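Local coordinates for fiber (PDB 2QLK), which attaches the virus to host cells through its trimeric knob, the head domain present here, which binds the receptor CD46, at residues 66-69 with 70-73; 149-152 with 153-156. One frame throughout, in Å; residues are numbered along the deposited sequence.

How the interactions relate
Two short turns at separate points along the knob chain are compared here; interaction 1 closes before interaction 2 opens. Their centres lie 16 Å apart and their nearest atoms about 7 Å apart, so they do not touch. Both meet residues 195-199: Asn72 of interaction 1 bonds to Ala196 and Leu198, while Tyr149 of interaction 2 packs on Ala196 and Thr199. They differ in their relation to the trimer. No other subunit touches residues 66-73, whereas Arg155 and Met150 of residues 149-156 reach a second subunit. The CD46-binding surface is not assigned here to either turn.

Interaction 1: residues 66-69 with 70-73; sequences GVSD and TVNQ
Ser68 and Val71 meet because chi1 of Ser68, 74°, sets OG between its own backbone N and carbonyl carbon, which brings OG to the backbone N of Val71; Asn72, with CG beside its backbone N (chi1 -60°), folds its amide back over the start of the same turn. Ser68 OG accepts from Val71 N at 3.1 Å. One residue further on, Asn72 N donates to Ser68 O at 2.8 Å in an almost straight bond (178° at the hydrogen), which defines an alpha-turn. Ser68 therefore holds two successive backbone N-H groups, one with its hydroxyl and one with its carbonyl. The amide of Asn72 adds a weak bond from ND2 to Gly66 O, 3.0 Å long, while its OD1 takes the backbone N of Leu198, so both ends of the group have a polar partner. On the apolar side, Val71 CG1 lies 3.5 Å from Gly66 CA, direct packing against a buried glycine. The turn leaves the end of strand 57-66 on the way to strand 79-88. Backbone bonds link Val67 to Asp44, just before strand 45-54, and join Gly66 to Leu198 and Asn72 to Ala196, tying the turn to the loop that precedes strand 203-208.

Interaction 2: residues 149-152 with 153-156; sequences YMTS and YDRS
Thr151 N donates to Ser156 O at 2.8 Å (166° at the hydrogen), closing the loop of a beta-hairpin that joins the adjacent antiparallel strands 142-150 and 157-166, with Arg155 in a left-handed backbone conformation. Inside the loop, Thr151 OG1 sits between its own N and carbonyl carbon (chi1 78°) and donates to Asp154 OD1 at 2.8 Å, arriving from above the carboxylate, 52° out of its plane. Ser156 grips the same oxygen twice. Ser156 OG comes to Asp154 OD1 on the syn side at 2.6 Å, and Ser156 N meets Asp154 OD1 at 2.8 Å, nearly in line with the C-O bond, completing an Asx turn. Thr151 CB lies over one face of the Tyr153 ring, 4.1 Å from the centroid, in a CH-pi contact, although that ring is poorly ordered. Met150 CG meets Arg155 CD at 3.8 Å, the two side chains crossing at a slant. Beyond the loop, Ser152 OG and Tyr149 OH bond to Glu192, and Arg155 NH2 reaches Thr135 O of a second subunit, bringing the loop to the trimer interface. Three donors converging on a single carboxylate oxygen would restrain the carboxylate of Asp154 and be expected to favour its ionised form.

Interaction 1: residues 66-69 with 70-73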
loop_
_atom_site.group_PDB
_atom_site.type_symbol
_atom_site.label_atom_id
_atom_site.label_comp_id
_atom_site.label_asym_id
_atom_site.label_seq_id
_atom_site.Cartn_x
_atom_site.Cartn_y
_atom_site.Cartn_z
ATOM N N GLY A 66 -14.011 -16.821 -5.333
ATOM C CA GLY A 66 -14.122 -18.190 -5.824
ATOM C C GLY A 66 -15.537 -18.534 -6.256
ATOM O O GLY A 66 -16.491 -18.099 -5.603
ATOM N N VAL A 67 -15.681 -19.325 -7.324
ATOM C CA VAL A 67 -17.003 -19.695 -7.815
ATOM C C VAL A 67 -17.378 -21.165 -7.638
ATOM O O VAL A 67 -18.488 -21.473 -7.203
ATOM C CB VAL A 67 -17.189 -19.338 -9.313
ATOM C CG1 VAL A 67 -16.746 -17.898 -9.583
ATOM C CG2 VAL A 67 -16.457 -20.329 -10.178
ATOM N N SER A 68 -16.459 -22.072 -7.954
ATOM C CA SER A 68 -16.768 -23.481 -7.837
ATOM C C SER A 68 -16.818 -23.994 -6.406
ATOM O O SER A 68 -16.163 -23.452 -5.489
ATOM C CB SER A 68 -15.768 -24.313 -8.642
ATOM O OG SER A 68 -14.520 -24.370 -7.983
ATOM N N ASP A 69 -17.617 -25.046 -6.224
ATOM C CA ASP A 69 -17.777 -25.693 -4.927
ATOM C C ASP A 69 -16.397 -26.086 -4.401
ATOM O O ASP A 69 -16.144 -26.033 -3.198
ATOM C CB ASP A 69 -18.645 -26.948 -5.059
ATOM C CG ASP A 69 -20.077 -26.639 -5.471
ATOM O OD1 ASP A 69 -20.278 -25.949 -6.493
ATOM O OD2 ASP A 69 -21.009 -27.097 -4.775
ATOM N N THR A 70 -15.507 -26.484 -5.304
ATOM C CA THR A 70 -14.164 -26.886 -4.907
ATOM C C THR A 70 -13.368 -25.690 -4.385
ATOM O O THR A 70 -12.763 -25.750 -3.308
ATOM C CB THR A 70 -13.377 -27.513 -6.082
ATOM O OG1 THR A 70 -14.096 -28.652 -6.592
ATOM C CG2 THR A 70 -11.989 -27.967 -5.606
ATOM N N VAL A 71 -13.350 -24.608 -5.153
ATOM C CA VAL A 71 -12.625 -23.435 -4.718
ATOM C C VAL A 71 -13.191 -22.989 -3.357
ATOM O O VAL A 71 -12.452 -22.827 -2.378
ATOM C CB VAL A 71 -12.754 -22.298 -5.762
ATOM C CG1 VAL A 71 -12.164 -20.996 -5.207
ATOM C CG2 VAL A 71 -12.028 -22.707 -7.054
ATOM N N ASN A 72 -14.511 -22.853 -3.278
ATOM C CA ASN A 72 -15.125 -22.373 -2.050
ATOM C C ASN A 72 -15.157 -23.345 -0.876
ATOM O O ASN A 72 -15.938 -23.190 0.061
ATOM C CB ASN A 72 -16.510 -21.817 -2.379
ATOM C CG ASN A 72 -16.431 -20.673 -3.374
ATOM O OD1 ASN A 72 -15.497 -19.865 -3.324
ATOM N ND2 ASN A 72 -17.386 -20.607 -4.288
ATOM N N GLN A 73 -14.254 -24.318 -0.917
ATOM C CA GLN A 73 -14.136 -25.311 0.135
ATOM C C GLN A 73 -12.666 -25.356 0.578
ATOM O O GLN A 73 -12.317 -26.004 1.566
ATOM C CB GLN A 73 -14.593 -26.677 -0.393
ATOM C CG GLN A 73 -14.738 -27.759 0.665
ATOM C CD GLN A 73 -15.682 -28.873 0.227
ATOM O OE1 GLN A 73 -15.571 -29.397 -0.881
ATOM N NE2 GLN A 73 -16.615 -29.240 1.104
#

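Interaction 2: residues 149-152 with 153-156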
loop_
_atom_site.group_PDB
_atom_site.type_symbol
_atom_site.label_atom_id
_atom_site.label_comp_id
_atom_site.label_asym_id
_atom_site.label_seq_id
_atom_site.Cartn_x
_atom_site.Cartn_y
_atom_site.Cartn_z
ATOM N N TYR A 149 -8.894 -12.723 4.629
ATOM C CA TYR A 149 -10.097 -13.477 4.334
ATOM C C TYR A 149 -11.013 -13.251 5.543
ATOM O O TYR A 149 -10.598 -13.420 6.692
ATOM C CB TYR A 149 -9.822 -14.976 4.224
ATOM C CG TYR A 149 -11.099 -15.758 4.047
ATOM C CD1 TYR A 149 -11.865 -15.592 2.902
ATOM C CD2 TYR A 149 -11.576 -16.611 5.045
ATOM C CE1 TYR A 149 -13.080 -16.241 2.739
ATOM C CE2 TYR A 149 -12.811 -17.290 4.892
ATOM C CZ TYR A 149 -13.550 -17.092 3.728
ATOM O OH TYR A 149 -14.746 -17.752 3.509
ATOM N N MET A 150 -12.253 -12.876 5.263
ATOM C CA MET A 150 -13.283 -12.637 6.269
ATOM C C MET A 150 -14.181 -13.894 6.311
ATOM O O MET A 150 -14.799 -14.267 5.302
ATOM C CB MET A 150 -14.085 -11.396 5.853
ATOM C CG MET A 150 -15.145 -10.920 6.818
ATOM S SD MET A 150 -15.658 -9.223 6.378
ATOM C CE MET A 150 -14.923 -8.344 7.701
ATOM N N THR A 151 -14.237 -14.565 7.458
ATOM C CA THR A 151 -15.048 -15.791 7.568
ATOM C C THR A 151 -16.522 -15.472 7.435
ATOM O O THR A 151 -16.977 -14.390 7.805
ATOM C CB THR A 151 -14.840 -16.515 8.901
ATOM O OG1 THR A 151 -15.583 -15.853 9.930
ATOM C CG2 THR A 151 -13.371 -16.510 9.262
ATOM N N SER A 152 -17.251 -16.441 6.905
ATOM C CA SER A 152 -18.668 -16.326 6.651
ATOM C C SER A 152 -19.535 -16.372 7.903
ATOM O O SER A 152 -20.678 -15.944 7.864
ATOM C CB SER A 152 -19.101 -17.453 5.721
ATOM O OG SER A 152 -18.949 -18.696 6.387
ATOM N N TYR A 153 -19.016 -16.890 9.009
ATOM C CA TYR A 153 -19.845 -16.973 10.210
ATOM C C TYR A 153 -19.692 -15.835 11.216
ATOM O O TYR A 153 -20.626 -15.062 11.423
ATOM C CB TYR A 153 -19.647 -18.330 10.905
ATOM C CG TYR A 153 -18.213 -18.804 11.030
ATOM C CD1 TYR A 153 -17.305 -18.140 11.846
ATOM C CD2 TYR A 153 -17.773 -19.939 10.349
ATOM C CE1 TYR A 153 -15.997 -18.590 11.986
ATOM C CE2 TYR A 153 -16.464 -20.399 10.484
ATOM C CZ TYR A 153 -15.583 -19.717 11.307
ATOM O OH TYR A 153 -14.291 -20.164 11.471
ATOM N N ASP A 154 -18.522 -15.728 11.836
ATOM C CA ASP A 154 -18.287 -14.686 12.824
ATOM C C ASP A 154 -17.559 -13.504 12.218
ATOM O O ASP A 154 -17.147 -12.597 12.937
ATOM C CB ASP A 154 -17.477 -15.227 14.008
ATOM C CG ASP A 154 -16.147 -15.831 13.587
ATOM O OD1 ASP A 154 -15.495 -15.296 12.666
ATOM O OD2 ASP A 154 -15.743 -16.841 14.189
ATOM N N ARG A 155 -17.387 -13.532 10.897
ATOM C CA ARG A 155 -16.728 -12.457 10.163
ATOM C C ARG A 155 -15.344 -12.115 10.671
ATOM O O ARG A 155 -14.929 -10.961 10.610
ATOM C CB ARG A 155 -17.573 -11.175 10.172
ATOM C CG ARG A 155 -18.885 -11.234 9.398
ATOM C CD ARG A 155 -18.714 -11.606 7.928
ATOM N NE ARG A 155 -19.973 -11.424 7.199
ATOM C CZ ARG A 155 -20.194 -11.800 5.940
ATOM N NH1 ARG A 155 -19.238 -12.396 5.236
ATOM N NH2 ARG A 155 -21.379 -11.573 5.383
ATOM N N SER A 156 -14.619 -13.096 11.184
ATOM C CA SER A 156 -13.280 -12.813 11.646
ATOM C C SER A 156 -12.325 -12.814 10.448
ATOM O O SER A 156 -12.621 -13.372 9.389
ATOM C CB SER A 156 -12.848 -13.829 12.702
ATOM O OG SER A 156 -12.913 -15.150 12.220
#